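Local coordinates for probable mannosyltransferase KTR4 (Saccharomyces cerevisiae, PDB 5A08), which is a probable mannosyltransferase of the GT-A class of glycosyltransferases, at residues Ser48-Leu53 with Asn285-Asn290. Sequence-based numbering, arbitrary orientation.
Sequences SIMDRL and NYLNVN. With CA (calcium ion), chain E.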
# COMPACT_ATOMS: atom_id res chain seq x y z
N SER B 48 18.01 -14.88 -15.36
CA SER B 48 17.77 -13.57 -15.91
C SER B 48 17.07 -12.63 -14.87
O SER B 48 17.32 -11.44 -14.82
CB SER B 48 16.93 -13.74 -17.13
OG SER B 48 16.29 -12.53 -17.42
N ILE B 49 16.24 -13.17 -14.00
CA ILE B 49 15.62 -12.38 -12.94
C ILE B 49 16.70 -11.98 -11.93
O ILE B 49 16.81 -10.82 -11.54
CB ILE B 49 14.42 -13.17 -12.30
CG1 ILE B 49 13.29 -13.21 -13.31
CG2 ILE B 49 13.93 -12.53 -10.98
CD1 ILE B 49 12.24 -14.21 -12.99
N MET B 50 17.49 -12.95 -11.52
CA MET B 50 18.59 -12.66 -10.60
C MET B 50 19.51 -11.63 -11.15
O MET B 50 19.95 -10.72 -10.42
CB MET B 50 19.33 -13.92 -10.23
CG MET B 50 18.44 -14.88 -9.46
SD MET B 50 18.03 -14.29 -7.80
CE MET B 50 17.33 -15.83 -7.23
N ASP B 51 19.78 -11.69 -12.45
CA ASP B 51 20.65 -10.66 -12.98
C ASP B 51 19.98 -9.31 -12.81
O ASP B 51 20.64 -8.35 -12.49
CB ASP B 51 21.01 -10.84 -14.44
CG ASP B 51 21.94 -11.99 -14.65
OD1 ASP B 51 22.50 -12.51 -13.66
OD2 ASP B 51 22.07 -12.42 -15.80
N ARG B 52 18.70 -9.23 -13.12
CA ARG B 52 18.01 -7.93 -13.07
C ARG B 52 17.98 -7.39 -11.62
O ARG B 52 18.11 -6.22 -11.42
CB ARG B 52 16.60 -8.07 -13.58
CG ARG B 52 16.54 -7.73 -15.05
CD ARG B 52 15.65 -8.69 -15.79
NE ARG B 52 14.22 -8.40 -15.63
CZ ARG B 52 13.24 -9.31 -15.71
NH1 ARG B 52 13.51 -10.62 -15.89
NH2 ARG B 52 11.99 -8.91 -15.62
N LEU B 53 17.83 -8.28 -10.65
CA LEU B 53 17.79 -7.89 -9.28
C LEU B 53 19.15 -7.44 -8.73
O LEU B 53 19.23 -6.89 -7.64
CB LEU B 53 17.25 -9.02 -8.42
CG LEU B 53 15.78 -9.34 -8.68
CD1 LEU B 53 15.24 -10.50 -7.87
CD2 LEU B 53 14.96 -8.12 -8.35
N ASN B 285 12.11 -20.10 -6.06
CA ASN B 285 10.80 -20.53 -6.48
C ASN B 285 9.69 -19.53 -6.02
O ASN B 285 8.58 -19.65 -6.48
CB ASN B 285 10.52 -21.92 -5.93
CG ASN B 285 10.84 -22.04 -4.40
OD1 ASN B 285 11.98 -21.74 -3.93
ND2 ASN B 285 9.85 -22.52 -3.62
N TYR B 286 9.95 -18.62 -5.07
CA TYR B 286 8.89 -17.67 -4.63
C TYR B 286 8.77 -16.55 -5.64
O TYR B 286 7.75 -15.88 -5.68
CB TYR B 286 9.21 -17.12 -3.26
CG TYR B 286 9.10 -18.11 -2.12
CD1 TYR B 286 8.42 -19.36 -2.26
CD2 TYR B 286 9.64 -17.82 -0.89
CE1 TYR B 286 8.33 -20.25 -1.18
CE2 TYR B 286 9.53 -18.71 0.17
CZ TYR B 286 8.88 -19.90 0.00
OH TYR B 286 8.77 -20.69 1.07
N LEU B 287 9.80 -16.35 -6.47
CA LEU B 287 9.73 -15.30 -7.42
C LEU B 287 8.71 -15.54 -8.49
O LEU B 287 8.47 -16.65 -8.93
CB LEU B 287 11.04 -15.07 -8.09
CG LEU B 287 12.18 -14.68 -7.18
CD1 LEU B 287 13.46 -14.92 -7.98
CD2 LEU B 287 12.01 -13.23 -6.81
N ASN B 288 8.01 -14.49 -8.86
CA ASN B 288 7.08 -14.58 -9.95
C ASN B 288 7.79 -14.04 -11.18
O ASN B 288 8.43 -13.01 -11.08
CB ASN B 288 5.86 -13.72 -9.67
CG ASN B 288 4.80 -13.93 -10.73
OD1 ASN B 288 4.78 -13.29 -11.79
ND2 ASN B 288 3.96 -14.88 -10.46
N VAL B 289 7.63 -14.68 -12.33
CA VAL B 289 8.38 -14.25 -13.51
C VAL B 289 7.97 -12.89 -13.95
O VAL B 289 8.72 -12.24 -14.63
CB VAL B 289 8.24 -15.21 -14.73
CG1 VAL B 289 8.79 -16.59 -14.40
CG2 VAL B 289 6.77 -15.33 -15.13
N ASN B 290 6.76 -12.46 -13.59
CA ASN B 290 6.34 -11.09 -13.91
C ASN B 290 6.27 -10.17 -12.73
O ASN B 290 5.46 -9.25 -12.70
CB ASN B 290 4.98 -11.05 -14.62
CG ASN B 290 5.05 -11.68 -15.99
OD1 ASN B 290 5.74 -11.16 -16.81
ND2 ASN B 290 4.44 -12.84 -16.20
CA CA E . 23.68 -14.39 -15.42
O HOH W 1 9.49 -9.73 -15.92
O HOH W 2 24.56 -14.46 -13.41
O HOH W 3 23.40 -14.36 -17.35
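Leu287 is the main bump of this contact: its side chain fills a hollow bordered by Ile49, Met50 and Leu53 on helix 43-53. Leu287 CD1 does most of the filling, lying 3.9 Å from Ile49 CG2 and 4.0 Å from Met50 CE, while the other branch, Leu287 CD2, faces Leu53 CD1 more loosely at 4.4 Å. Ile49 and Leu287 run past one another in opposite senses, meeting methyl to methyl. Met50 comes from the helix at a slant; its chain bends at chi2 (-69°), and the terminal methyl closes one edge of the hollow.

Ile49 reaches the loop at two points. With CG2 anti to the backbone N and CG1 beside it (chi1 -71°), CG2 goes to Leu287 and the longer branch carries Ile49 CD1 on to the backbone of Val289, 3.9 Å from its CA. Of the Val289 side chain, CG1 comes nearest, 4.4 Å from Ile49 CD1, at the more exposed margin. There a polar link takes over: a water accepts from Arg52 NH2 in the guanidinium plane and donates to Val289 O at 2.9 Å, spanning a gap the side chain does not bridge directly. The side chain of Asn288 leaves the backbone away from the helix, and its OD1 accepts Asn290 N (2.8 Å), an Asx turn within the loop.

Asp51 takes no part in this apolar interface; both its carboxylate oxygens bind a calcium ion, which Asp47 also ligates. Met277 and Val280 of helix 272-282 extend the apolar cluster beside Met50, Leu53 and Leu287, and Phe293 of helix 293-297 packs on Ile49, Arg52 and Leu53. The N-terminal helix 43-53 is thus packed against the loop joining those two helices and against both helices themselves, well away from the centre of the chain.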